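Local coordinates for N-acetylneuraminate epimerase (Escherichia coli, PDB 2UVK), which catalyses the interconversion of the alpha and beta anomers of N-acetylneuraminate, speeding its equilibration in the bacterial periplasm, at residues G54-A59 / D87-N92; G66-F71 / N96-L101; T21-L26 / T46-F51; H112-F115 / K120-V123; T82-D87 / G125-N130. One frame throughout, in Å; residues are numbered along the deposited sequence.

Contact 1: G54-A59 / D87-N92; sequences GPRDQA and DVHKYN
A buried salt bridge between Arg-56 and Asp-87 ties two consecutive Kelch repeats of the beta-propeller together, the arginine lying in the loop that leads into strand 60-64 and the aspartate just ahead of strand 88-92. It is a worked example of the end-on pairing of guanidinium and carboxylate. The two side chains approach from opposite directions, and each terminal nitrogen takes its own oxygen: NH1 of Arg-56 donates to OD1 of Asp-87 at 2.8 Å, and NH2 of Arg-56 donates to OD2 of Asp-87, again at 2.8 Å. Both oxygens accept the N-H on the syn lone pair, and the two flat groups are nearly coplanar, their planes 13° apart. OD1 lies in the guanidinium plane, whereas OD2 is slightly tilted from it. A bend in the arginine chain at chi2 (-63°) brings its NH1-NH2 end round to the acid. Beside this pair, the imidazole of His-89 brings CE1 to 3.8 Å from NH2 of Arg-56, in an oblique approach that is packing.

The guanidinium has further partners, among them Gly-53 O for NE and Gly-72 O for NH1. With Phe-85 adding a cation-pi contact, the rotation of the group is fixed on several sides, and the opposite charges probably compensate each other in this buried setting. Along the blade, Val-88 rests on Phe-71 of strand 67-71, while His-89 packs against Trp-98 and Lys-100 of strand 97-100; the salt bridge itself, through Asp-87, lies just before the start of strand 88-92.

Contact 2: G66-F71 / N96-L101; sequences GNLYVF and NSWVKL
Trp-98 reaches past an intervening strand to touch Leu-68 and Val-70, while Leu-101 meets Tyr-69 on the other face of the same blade. In the four-stranded antiparallel sheet of this propeller blade, strand 88-92 runs between strands 67-71 and 97-100; the CA atoms of Leu-68 and Trp-98 are accordingly 9.2 Å apart, and side chains alone bridge the gap.

Aliphatic groups against aromatic rings make up the whole direct contact. The six-membered end of the indole carries the first part: its CH2 lies 3.6 Å from CG2 of Val-70, which sits at the ring edge near the ring plane, and 4.1 Å from CD2 of Leu-68, which comes in obliquely. Trp-98 owes this reach to its first torsion (-71°), which sets CG beside the backbone N and anti to the carbonyl carbon. On the other face, CD1 of Leu-101 lies in the plane of the Tyr-69 ring, at its edge, 4.0 Å from CE1 of Tyr-69, and the two side chains meet at about a right angle.

Polar interactions belong to the surroundings. NE1 of Trp-98 donates to O of Ala-49 and OD1 of Asn-96 is bonded to N of Ala-49, two bonds that link the neighbouring repeat to this one. Within the blade, that OD1 is also bonded to Tyr-91 OH. Asn-96 and Ser-97 together face Asn-92 in a G1 beta bulge.

The direct contact is thus dispersive on both faces of the blade, while hydrogen bonding through strand 88-92 joins the strands and the N-H bond to Ala-49 O helps to orient the indole.

Contact 3: T21-L26 / T46-F51; sequences TVYIGL and TALAAF
Leu-26 and Phe-51, with Tyr-23 and Leu-48, link the second strand of the first Kelch repeat's blade to the chain that runs out of strand 46-47. Strand 33-37 lies between strands 21-25 and 46-47, and the CA atoms of Tyr-23 and Leu-48 are 9.2 Å apart.

The CH-pi contact is the more directional of the two. CD1 of Leu-26 stands 4.2 Å from the centroid of the Phe-51 ring, only 2° off the ring normal. Both methyls of the leucine lie on one face, CD1 over the centre and CD2 toward the CG end, 3.7 Å from CB of Phe-51. A chi1 of -173° carries the ring toward Leu-26, and chi2 of 72° turns its face to the methyl.

Plain apolar packing makes the other pair. CD1 of Leu-48 comes to the edge of the Tyr-23 ring, near its plane and 3.7 Å from CD1 of Tyr-23, with the side chains crossing at about a right angle. Trp-33 lies against both Tyr-23 and Leu-26, extending the apolar layer.

Shape and dispersion thus govern the direct contact, while segment 46-51 is also held by polar bonds from Ala-49 N and O to Asn-96 OD1 and Trp-98 NE1.

Contact 4: H112-F115 / K120-V123; sequences HVTF and KAYV
Phe-115 and Tyr-122 lie side by side on one face of the beta hairpin of strands 112-117 and 120-125, the first two strands of a propeller blade. Their planes are only 17° from parallel, yet this is no full stack: the rings are slid apart, with centroids 5.3 Å distant, and barely overlap. What covers the Phe-115 ring is instead the CB of Tyr-122, which sits over one face, displaced toward the rim, in a CH-pi contact whose nearest ring atom, CZ of Phe-115, is 3.4 Å from that CB. A first torsion of 61° holds the phenylalanine CG between its own backbone N and carbonyl carbon, folding the ring back across the partner strand, while the tyrosine ring leads away.

The backbone keeps the pair in step. Phe-115 and Tyr-122 form a hydrogen-bonded antiparallel pair, N of Phe-115 to O of Tyr-122 at 2.9 Å and N of Tyr-122 to O of Phe-115 at 2.8 Å. Thr-114 and Val-123 are the adjoining non-hydrogen-bonded pair, and their side chains emerge on the other face of the sheet.

There the orientations are oblique. His-112 lays CD2 against CG1 of Val-123 at 3.9 Å, while its NE2 is bonded to the carbonyl of Phe-71 in the preceding blade. OG1 of Thr-114, which is hydrogen-bonded to Thr-60 OG1, lies 3.5 Å from CG2 of Val-123.

Contact 5: T82-D87 / G125-N130; sequences TQVFND and GGVNQN
Val-84 and Val-127 meet methyl to methyl, CG2 of Val-84 lying 3.7 Å from CG2 of Val-127 where the two side chains cross. The torsions differ. In Val-84 the touching branch is anti to the carbonyl carbon, beside the backbone N; in Val-127 a first torsion of -57° puts CG1 in that place instead, which leaves the touching CG2 between backbone N and carbonyl carbon. Gln-129 adds a looser contact by its stem, its CB 4.4 Å from CB of Val-84. From there the chain extends through a nearly straight chi2 and carries the amide away from the valine side chain, toward the dimer interface.

The segment that bears Val-127 and Gln-129 joins strand 120-125 of a propeller blade to the start of helix 129-142, part of a helical insertion before strand 169-174 resumes the sheet. Asn-128 is the N-cap of that helix: its OD1 accepts from the backbone N of Ile-131. Val-84 in turn gives its backbone N to OD1 of Asn-133, one turn beyond Gln-129.

Water 1 lies 2.9 Å from the carbonyl O of Val-84; it also approaches OE1 of Gln-129, but so closely that this link is doubtful. The same OE1 accepts from ND2 of Asn-130 of the second subunit, so the helix start belongs to the dimer interface. Within segment 82-87, Gln-83 folds NE2 over one face of the Phe-85 ring, 3.2 Å above its plane and toward the rim. The side chain of Val-127 is about 6 Å from that of Glu-209, the predicted proton acceptor.

Overall arrangement
The five contacts span three successive propeller blades, with contact 3 first along the chain. Contacts 1 and 2 share a sheet, with centres about 8 Å apart, and Tyr-91 of strand 88-92 is bonded through its backbone N to Leu-68 O. Contact 3, in the preceding blade, lies about 11 Å from each, centre to centre; its Phe-51 packs on His-89 and on Arg-56. Asp-87 belongs to both contact 1 and contact 5. Contact 4 touches contact 5 at Gly-125 O and contact 2 through Phe-71, which packs on Ala-121. Contact 5 comes nearest the predicted catalytic Glu-209, Val-127 being about 6 Å from it between side chains, against about 11 Å for Val-113 of contact 4; contacts 1 to 3 lie away from it.

Contact 1: G54-A59 / D87-N92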
# COMPACT_ATOMS: atom_id res chain seq x y z
N GLY B 54 -13.19 -10.47 15.57
CA GLY B 54 -12.21 -10.54 16.61
C GLY B 54 -11.84 -9.20 17.20
O GLY B 54 -12.24 -8.16 16.67
N PRO B 55 -11.08 -9.20 18.31
CA PRO B 55 -10.64 -7.95 18.91
C PRO B 55 -9.84 -7.09 17.95
O PRO B 55 -9.10 -7.63 17.14
CB PRO B 55 -9.75 -8.41 20.05
CG PRO B 55 -10.31 -9.81 20.40
CD PRO B 55 -10.64 -10.37 19.09
N ARG B 56 -10.02 -5.78 18.05
CA ARG B 56 -9.30 -4.81 17.19
C ARG B 56 -8.86 -3.64 18.03
O ARG B 56 -9.69 -3.03 18.72
CB ARG B 56 -10.19 -4.24 16.07
CG ARG B 56 -10.84 -5.25 15.15
CD ARG B 56 -9.86 -6.08 14.31
NE ARG B 56 -10.55 -7.08 13.48
CZ ARG B 56 -11.06 -6.89 12.27
NH1 ARG B 56 -11.00 -5.69 11.69
NH2 ARG B 56 -11.63 -7.89 11.60
N ASP B 57 -7.56 -3.32 17.98
CA ASP B 57 -7.04 -2.06 18.51
C ASP B 57 -6.88 -1.08 17.36
O ASP B 57 -6.53 -1.45 16.26
CB ASP B 57 -5.67 -2.25 19.17
CG ASP B 57 -5.74 -2.89 20.53
OD1 ASP B 57 -6.80 -2.99 21.17
OD2 ASP B 57 -4.63 -3.31 20.99
N GLN B 58 -7.18 0.18 17.61
CA GLN B 58 -6.96 1.20 16.59
C GLN B 58 -7.84 1.05 15.33
O GLN B 58 -7.49 1.49 14.24
CB GLN B 58 -5.47 1.33 16.21
CG GLN B 58 -4.59 1.70 17.39
CD GLN B 58 -3.18 2.02 16.99
OE1 GLN B 58 -2.96 2.87 16.14
NE2 GLN B 58 -2.22 1.31 17.56
N ALA B 59 -9.02 0.43 15.49
CA ALA B 59 -10.05 0.51 14.45
C ALA B 59 -10.67 1.91 14.42
O ALA B 59 -10.49 2.73 15.33
CB ALA B 59 -11.13 -0.51 14.73
N ASP B 87 -10.46 -4.55 6.44
CA ASP B 87 -11.86 -4.93 6.21
C ASP B 87 -12.87 -3.92 6.74
O ASP B 87 -12.52 -2.93 7.40
CB ASP B 87 -12.14 -6.33 6.80
CG ASP B 87 -11.87 -6.42 8.29
OD1 ASP B 87 -11.52 -5.39 8.93
OD2 ASP B 87 -11.97 -7.55 8.84
N VAL B 88 -14.13 -4.16 6.37
CA VAL B 88 -15.25 -3.34 6.82
C VAL B 88 -16.37 -4.26 7.33
O VAL B 88 -16.72 -5.25 6.68
CB VAL B 88 -15.80 -2.48 5.66
CG1 VAL B 88 -16.89 -1.50 6.16
CG2 VAL B 88 -14.67 -1.74 4.94
N HIS B 89 -16.86 -3.93 8.52
CA HIS B 89 -18.04 -4.58 9.08
C HIS B 89 -19.14 -3.56 9.20
O HIS B 89 -18.89 -2.39 9.41
CB HIS B 89 -17.71 -5.17 10.44
CG HIS B 89 -16.90 -6.43 10.38
ND1 HIS B 89 -15.54 -6.44 10.13
CD2 HIS B 89 -17.25 -7.73 10.56
CE1 HIS B 89 -15.10 -7.69 10.16
NE2 HIS B 89 -16.11 -8.49 10.43
N LYS B 90 -20.39 -4.03 9.06
CA LYS B 90 -21.56 -3.16 9.20
C LYS B 90 -22.45 -3.67 10.32
O LYS B 90 -22.78 -4.85 10.35
CB LYS B 90 -22.35 -3.15 7.90
CG LYS B 90 -23.64 -2.34 7.94
CD LYS B 90 -24.27 -2.24 6.57
CE LYS B 90 -24.83 -3.56 6.09
NZ LYS B 90 -26.08 -3.97 6.79
N TYR B 91 -22.82 -2.77 11.21
CA TYR B 91 -23.77 -3.09 12.30
C TYR B 91 -25.08 -2.36 12.04
O TYR B 91 -25.10 -1.15 11.83
CB TYR B 91 -23.22 -2.65 13.63
CG TYR B 91 -24.18 -2.77 14.79
CD1 TYR B 91 -24.45 -4.00 15.38
CD2 TYR B 91 -24.82 -1.64 15.30
CE1 TYR B 91 -25.32 -4.10 16.46
CE2 TYR B 91 -25.72 -1.76 16.37
CZ TYR B 91 -25.94 -2.98 16.94
OH TYR B 91 -26.81 -3.09 17.98
N ASN B 92 -26.16 -3.14 12.04
CA ASN B 92 -27.52 -2.61 11.88
C ASN B 92 -28.17 -2.48 13.26
O ASN B 92 -28.44 -3.48 13.93
CB ASN B 92 -28.32 -3.52 10.94
CG ASN B 92 -29.75 -3.05 10.71
OD1 ASN B 92 -30.19 -2.09 11.32
ND2 ASN B 92 -30.45 -3.72 9.80

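Contact 2: G66-F71 / N96-L101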
# COMPACT_ATOMS: atom_id res chain seq x y z
N GLY B 66 -27.94 5.47 8.91
CA GLY B 66 -28.55 4.56 9.87
C GLY B 66 -27.80 3.30 10.26
O GLY B 66 -28.30 2.49 11.04
N ASN B 67 -26.59 3.11 9.73
CA ASN B 67 -25.83 1.93 10.02
C ASN B 67 -24.45 2.33 10.47
O ASN B 67 -23.95 3.40 10.09
CB ASN B 67 -25.71 1.05 8.79
CG ASN B 67 -27.04 0.47 8.37
OD1 ASN B 67 -27.56 -0.41 9.03
ND2 ASN B 67 -27.56 0.96 7.25
N LEU B 68 -23.87 1.47 11.29
CA LEU B 68 -22.54 1.68 11.87
C LEU B 68 -21.52 0.84 11.10
O LEU B 68 -21.67 -0.38 10.98
CB LEU B 68 -22.56 1.29 13.34
CG LEU B 68 -21.22 1.19 14.08
CD1 LEU B 68 -20.62 2.57 14.18
CD2 LEU B 68 -21.43 0.56 15.45
N TYR B 69 -20.49 1.50 10.59
CA TYR B 69 -19.39 0.84 9.85
C TYR B 69 -18.12 0.88 10.69
O TYR B 69 -17.81 1.90 11.25
CB TYR B 69 -19.14 1.54 8.51
CG TYR B 69 -20.34 1.43 7.61
CD1 TYR B 69 -20.48 0.39 6.74
CD2 TYR B 69 -21.38 2.35 7.70
CE1 TYR B 69 -21.65 0.23 5.94
CE2 TYR B 69 -22.53 2.22 6.91
CZ TYR B 69 -22.66 1.17 6.02
OH TYR B 69 -23.81 1.04 5.23
N VAL B 70 -17.41 -0.25 10.74
CA VAL B 70 -16.13 -0.37 11.45
C VAL B 70 -15.06 -0.76 10.44
O VAL B 70 -15.26 -1.67 9.63
CB VAL B 70 -16.19 -1.40 12.61
CG1 VAL B 70 -14.81 -1.59 13.24
CG2 VAL B 70 -17.21 -0.96 13.66
N PHE B 71 -13.94 -0.04 10.48
CA PHE B 71 -12.85 -0.16 9.52
C PHE B 71 -11.54 -0.62 10.20
O PHE B 71 -11.01 0.03 11.09
CB PHE B 71 -12.59 1.20 8.85
CG PHE B 71 -13.80 1.72 8.16
CD1 PHE B 71 -14.05 1.43 6.84
CD2 PHE B 71 -14.66 2.55 8.87
CE1 PHE B 71 -15.20 1.93 6.21
CE2 PHE B 71 -15.82 3.06 8.24
CZ PHE B 71 -16.06 2.76 6.92
N ASN B 96 -29.78 -5.27 15.64
CA ASN B 96 -28.67 -5.65 16.54
C ASN B 96 -27.84 -6.78 15.95
O ASN B 96 -27.58 -7.79 16.61
CB ASN B 96 -29.22 -6.01 17.92
CG ASN B 96 -28.12 -6.20 18.99
OD1 ASN B 96 -27.06 -5.56 18.96
ND2 ASN B 96 -28.40 -7.07 19.94
N SER B 97 -27.39 -6.59 14.71
CA SER B 97 -26.69 -7.64 13.98
C SER B 97 -25.55 -7.05 13.17
O SER B 97 -25.68 -5.96 12.60
CB SER B 97 -27.67 -8.40 13.05
OG SER B 97 -28.29 -7.54 12.11
N TRP B 98 -24.48 -7.84 13.08
CA TRP B 98 -23.26 -7.48 12.30
C TRP B 98 -23.17 -8.31 11.04
O TRP B 98 -23.54 -9.49 11.03
CB TRP B 98 -22.01 -7.77 13.12
CG TRP B 98 -21.77 -6.87 14.26
CD1 TRP B 98 -22.14 -7.08 15.55
CD2 TRP B 98 -21.04 -5.63 14.24
NE1 TRP B 98 -21.72 -6.02 16.34
CE2 TRP B 98 -21.03 -5.13 15.56
CE3 TRP B 98 -20.41 -4.88 13.23
CZ2 TRP B 98 -20.42 -3.92 15.91
CZ3 TRP B 98 -19.78 -3.67 13.59
CH2 TRP B 98 -19.81 -3.20 14.90
N VAL B 99 -22.63 -7.72 9.98
CA VAL B 99 -22.15 -8.48 8.83
C VAL B 99 -20.79 -7.94 8.40
O VAL B 99 -20.52 -6.76 8.52
CB VAL B 99 -23.14 -8.48 7.65
CG1 VAL B 99 -23.32 -7.09 7.05
CG2 VAL B 99 -22.74 -9.52 6.60
N LYS B 100 -19.94 -8.83 7.93
CA LYS B 100 -18.69 -8.41 7.28
C LYS B 100 -19.04 -8.12 5.84
O LYS B 100 -19.79 -8.87 5.20
CB LYS B 100 -17.67 -9.52 7.36
CG LYS B 100 -16.34 -9.14 6.70
CD LYS B 100 -15.27 -10.21 6.87
CE LYS B 100 -14.05 -9.78 6.11
NZ LYS B 100 -12.98 -10.82 6.05
N LEU B 101 -18.53 -7.02 5.31
CA LEU B 101 -18.81 -6.65 3.93
C LEU B 101 -17.76 -7.30 3.02
O LEU B 101 -16.60 -7.50 3.44
CB LEU B 101 -18.84 -5.13 3.74
CG LEU B 101 -19.80 -4.35 4.65
CD1 LEU B 101 -19.76 -2.87 4.30
CD2 LEU B 101 -21.23 -4.90 4.55

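Contact 3: T21-L26 / T46-F51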
# COMPACT_ATOMS: atom_id res chain seq x y z
N THR B 21 -27.52 8.87 20.43
CA THR B 21 -27.13 7.51 20.84
C THR B 21 -25.65 7.27 20.56
O THR B 21 -25.20 7.37 19.42
CB THR B 21 -27.96 6.43 20.11
OG1 THR B 21 -29.36 6.66 20.36
CG2 THR B 21 -27.60 5.02 20.58
N VAL B 22 -24.92 6.96 21.62
CA VAL B 22 -23.45 6.75 21.54
C VAL B 22 -23.19 5.26 21.43
O VAL B 22 -23.79 4.49 22.17
CB VAL B 22 -22.73 7.27 22.81
CG1 VAL B 22 -21.26 6.84 22.82
CG2 VAL B 22 -22.86 8.78 22.93
N TYR B 23 -22.29 4.88 20.52
CA TYR B 23 -21.86 3.48 20.36
C TYR B 23 -20.37 3.39 20.62
O TYR B 23 -19.62 4.18 20.07
CB TYR B 23 -22.13 2.99 18.94
CG TYR B 23 -23.59 2.97 18.57
CD1 TYR B 23 -24.33 1.80 18.61
CD2 TYR B 23 -24.22 4.13 18.16
CE1 TYR B 23 -25.68 1.80 18.26
CE2 TYR B 23 -25.56 4.14 17.82
CZ TYR B 23 -26.27 2.98 17.85
OH TYR B 23 -27.62 3.00 17.51
N ILE B 24 -19.94 2.47 21.48
CA ILE B 24 -18.51 2.24 21.70
C ILE B 24 -18.18 0.76 21.72
O ILE B 24 -19.00 -0.08 22.08
CB ILE B 24 -18.01 2.85 23.00
CG1 ILE B 24 -18.76 2.26 24.20
CG2 ILE B 24 -18.12 4.38 22.96
CD1 ILE B 24 -18.19 2.63 25.53
N GLY B 25 -16.95 0.43 21.35
CA GLY B 25 -16.55 -0.95 21.37
C GLY B 25 -15.10 -1.13 20.98
O GLY B 25 -14.37 -0.19 20.66
N LEU B 26 -14.70 -2.38 21.07
CA LEU B 26 -13.35 -2.82 20.67
C LEU B 26 -12.27 -2.26 21.59
O LEU B 26 -12.52 -1.93 22.73
CB LEU B 26 -13.11 -2.58 19.19
CG LEU B 26 -14.17 -3.15 18.25
CD1 LEU B 26 -13.90 -2.85 16.78
CD2 LEU B 26 -14.37 -4.67 18.51
N THR B 46 -25.80 -0.36 27.31
CA THR B 46 -26.43 -1.61 26.92
C THR B 46 -25.50 -2.40 25.99
O THR B 46 -25.09 -1.90 24.97
CB THR B 46 -27.75 -1.33 26.17
OG1 THR B 46 -28.67 -0.69 27.06
CG2 THR B 46 -28.36 -2.62 25.61
N ALA B 47 -25.22 -3.65 26.36
CA ALA B 47 -24.39 -4.54 25.55
C ALA B 47 -25.07 -4.92 24.25
O ALA B 47 -26.26 -5.30 24.22
CB ALA B 47 -24.02 -5.80 26.32
N LEU B 48 -24.33 -4.79 23.15
CA LEU B 48 -24.80 -5.11 21.83
C LEU B 48 -24.26 -6.46 21.36
O LEU B 48 -23.46 -7.11 22.05
CB LEU B 48 -24.40 -3.98 20.88
CG LEU B 48 -24.85 -2.56 21.25
CD1 LEU B 48 -24.41 -1.55 20.19
CD2 LEU B 48 -26.39 -2.51 21.44
N ALA B 49 -24.66 -6.87 20.18
CA ALA B 49 -24.12 -8.06 19.56
C ALA B 49 -22.60 -7.92 19.43
O ALA B 49 -22.09 -6.85 19.09
CB ALA B 49 -24.77 -8.29 18.21
N ALA B 50 -21.90 -9.00 19.72
CA ALA B 50 -20.44 -9.01 19.65
C ALA B 50 -19.93 -8.78 18.24
O ALA B 50 -20.50 -9.21 17.25
CB ALA B 50 -19.90 -10.34 20.19
N PHE B 51 -18.80 -8.09 18.16
CA PHE B 51 -18.11 -7.90 16.89
C PHE B 51 -17.59 -9.24 16.39
O PHE B 51 -16.87 -9.91 17.12
CB PHE B 51 -16.97 -6.90 17.11
CG PHE B 51 -16.27 -6.48 15.84
CD1 PHE B 51 -16.88 -5.65 14.94
CD2 PHE B 51 -14.98 -6.94 15.56
CE1 PHE B 51 -16.22 -5.27 13.77
CE2 PHE B 51 -14.34 -6.55 14.41
CZ PHE B 51 -14.95 -5.73 13.54

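Contact 4: H112-F115 / K120-V123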
# COMPACT_ATOMS: atom_id res chain seq x y z
N HIS B 112 -5.11 4.83 11.17
CA HIS B 112 -5.85 5.67 10.25
C HIS B 112 -6.87 6.52 11.02
O HIS B 112 -7.21 6.27 12.19
CB HIS B 112 -6.56 4.81 9.21
CG HIS B 112 -7.49 3.81 9.80
ND1 HIS B 112 -7.10 2.89 10.76
CD2 HIS B 112 -8.82 3.59 9.58
CE1 HIS B 112 -8.14 2.16 11.10
NE2 HIS B 112 -9.19 2.55 10.40
N VAL B 113 -7.37 7.53 10.32
CA VAL B 113 -8.55 8.25 10.78
C VAL B 113 -9.71 7.94 9.83
O VAL B 113 -9.51 7.43 8.73
CB VAL B 113 -8.31 9.78 10.83
CG1 VAL B 113 -7.24 10.11 11.89
CG2 VAL B 113 -8.00 10.33 9.45
N THR B 114 -10.92 8.24 10.27
CA THR B 114 -12.08 8.17 9.38
C THR B 114 -13.05 9.29 9.71
O THR B 114 -13.28 9.61 10.88
CB THR B 114 -12.76 6.78 9.51
OG1 THR B 114 -11.80 5.78 9.16
CG2 THR B 114 -13.96 6.63 8.60
N PHE B 115 -13.55 9.92 8.65
CA PHE B 115 -14.60 10.94 8.78
C PHE B 115 -15.65 10.75 7.70
O PHE B 115 -15.41 10.11 6.68
CB PHE B 115 -14.01 12.36 8.74
CG PHE B 115 -13.30 12.72 7.46
CD1 PHE B 115 -13.92 13.48 6.49
CD2 PHE B 115 -11.98 12.34 7.24
CE1 PHE B 115 -13.25 13.85 5.32
CE2 PHE B 115 -11.32 12.71 6.07
CZ PHE B 115 -11.97 13.45 5.11
N LYS B 120 -20.23 9.46 2.52
CA LYS B 120 -19.15 8.49 2.30
C LYS B 120 -18.19 8.53 3.48
O LYS B 120 -18.04 9.56 4.14
CB LYS B 120 -18.39 8.81 1.01
CG LYS B 120 -19.25 8.64 -0.26
CD LYS B 120 -18.66 9.30 -1.47
CE LYS B 120 -19.61 9.13 -2.68
NZ LYS B 120 -18.98 9.50 -3.97
N ALA B 121 -17.53 7.39 3.73
CA ALA B 121 -16.50 7.34 4.76
C ALA B 121 -15.15 7.57 4.12
O ALA B 121 -14.77 6.86 3.20
CB ALA B 121 -16.53 6.01 5.47
N TYR B 122 -14.44 8.57 4.60
CA TYR B 122 -13.14 8.94 4.09
C TYR B 122 -12.09 8.49 5.10
O TYR B 122 -12.25 8.70 6.31
CB TYR B 122 -13.05 10.45 3.92
CG TYR B 122 -13.73 10.97 2.68
CD1 TYR B 122 -13.00 11.34 1.56
CD2 TYR B 122 -15.10 11.08 2.62
CE1 TYR B 122 -13.63 11.84 0.40
CE2 TYR B 122 -15.73 11.54 1.49
CZ TYR B 122 -14.99 11.90 0.38
OH TYR B 122 -15.65 12.41 -0.75
N VAL B 123 -11.02 7.90 4.57
CA VAL B 123 -9.94 7.29 5.38
C VAL B 123 -8.58 7.80 4.90
O VAL B 123 -8.32 7.88 3.71
CB VAL B 123 -9.97 5.75 5.23
CG1 VAL B 123 -8.77 5.12 5.95
CG2 VAL B 123 -11.30 5.18 5.74

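Contact 5: T82-D87 / G125-N130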
# COMPACT_ATOMS: atom_id res chain seq x y z
N THR B 82 -0.16 -10.99 15.28
CA THR B 82 -0.66 -9.64 15.21
C THR B 82 -0.48 -9.11 13.81
O THR B 82 0.59 -9.24 13.19
CB THR B 82 0.11 -8.77 16.21
OG1 THR B 82 -0.17 -9.23 17.55
CG2 THR B 82 -0.25 -7.30 16.09
N GLN B 83 -1.54 -8.47 13.32
CA GLN B 83 -1.55 -7.93 11.98
C GLN B 83 -2.53 -6.77 11.88
O GLN B 83 -3.38 -6.58 12.73
CB GLN B 83 -1.95 -8.97 10.96
CG GLN B 83 -3.40 -9.42 11.13
CD GLN B 83 -4.05 -9.87 9.86
OE1 GLN B 83 -3.38 -10.24 8.89
NE2 GLN B 83 -5.37 -9.99 9.91
N VAL B 84 -2.42 -6.06 10.77
CA VAL B 84 -3.33 -4.98 10.41
C VAL B 84 -4.39 -5.50 9.47
O VAL B 84 -4.09 -6.16 8.48
CB VAL B 84 -2.53 -3.85 9.68
CG1 VAL B 84 -3.43 -2.74 9.20
CG2 VAL B 84 -1.47 -3.32 10.56
N PHE B 85 -5.65 -5.13 9.73
CA PHE B 85 -6.76 -5.55 8.87
C PHE B 85 -7.14 -4.47 7.85
O PHE B 85 -6.83 -3.31 8.06
CB PHE B 85 -8.01 -5.85 9.73
CG PHE B 85 -7.91 -7.14 10.51
CD1 PHE B 85 -8.55 -8.26 10.04
CD2 PHE B 85 -7.29 -7.20 11.73
CE1 PHE B 85 -8.47 -9.44 10.73
CE2 PHE B 85 -7.23 -8.37 12.43
CZ PHE B 85 -7.85 -9.49 11.92
N ASN B 86 -7.80 -4.86 6.76
CA ASN B 86 -8.24 -3.92 5.72
C ASN B 86 -9.72 -4.07 5.44
O ASN B 86 -10.18 -3.78 4.35
CB ASN B 86 -7.47 -4.10 4.40
CG ASN B 86 -7.92 -5.34 3.61
OD1 ASN B 86 -8.27 -6.37 4.21
ND2 ASN B 86 -7.94 -5.24 2.28
N ASP B 87 -10.46 -4.55 6.44
CA ASP B 87 -11.86 -4.93 6.21
C ASP B 87 -12.87 -3.92 6.74
O ASP B 87 -12.52 -2.93 7.40
CB ASP B 87 -12.14 -6.33 6.80
CG ASP B 87 -11.87 -6.42 8.29
OD1 ASP B 87 -11.52 -5.39 8.93
OD2 ASP B 87 -11.97 -7.55 8.84
N GLY B 125 -4.18 8.02 6.49
CA GLY B 125 -3.25 7.66 7.56
C GLY B 125 -3.17 6.17 7.81
O GLY B 125 -3.86 5.37 7.19
N GLY B 126 -2.31 5.83 8.75
CA GLY B 126 -2.12 4.46 9.16
C GLY B 126 -0.77 3.91 8.77
O GLY B 126 -0.09 4.39 7.84
N VAL B 127 -0.39 2.85 9.48
CA VAL B 127 0.86 2.16 9.20
C VAL B 127 0.78 1.42 7.86
O VAL B 127 -0.30 1.21 7.30
CB VAL B 127 1.17 1.15 10.32
CG1 VAL B 127 1.22 1.83 11.67
CG2 VAL B 127 0.16 -0.04 10.30
N ASN B 128 1.93 0.96 7.37
CA ASN B 128 2.01 0.13 6.19
C ASN B 128 1.78 -1.33 6.61
O ASN B 128 2.46 -1.83 7.52
CB ASN B 128 3.39 0.25 5.54
CG ASN B 128 3.57 -0.65 4.36
OD1 ASN B 128 4.06 -1.78 4.51
ND2 ASN B 128 3.20 -0.17 3.16
N GLN B 129 0.86 -2.00 5.95
CA GLN B 129 0.51 -3.35 6.41
C GLN B 129 1.69 -4.31 6.32
O GLN B 129 1.88 -5.12 7.23
CB GLN B 129 -0.68 -3.87 5.66
CG GLN B 129 -0.48 -4.27 4.30
CD GLN B 129 -1.80 -4.42 3.54
OE1 GLN B 129 -2.89 -4.62 4.15
NE2 GLN B 129 -1.73 -4.30 2.20
N ASN B 130 2.44 -4.26 5.22
CA ASN B 130 3.55 -5.21 5.07
C ASN B 130 4.66 -4.99 6.10
O ASN B 130 5.24 -5.96 6.61
CB ASN B 130 4.12 -5.19 3.65
CG ASN B 130 3.22 -5.88 2.64
OD1 ASN B 130 2.30 -6.58 3.02
ND2 ASN B 130 3.50 -5.71 1.34
O HOH W 1 -4.58 -5.49 5.71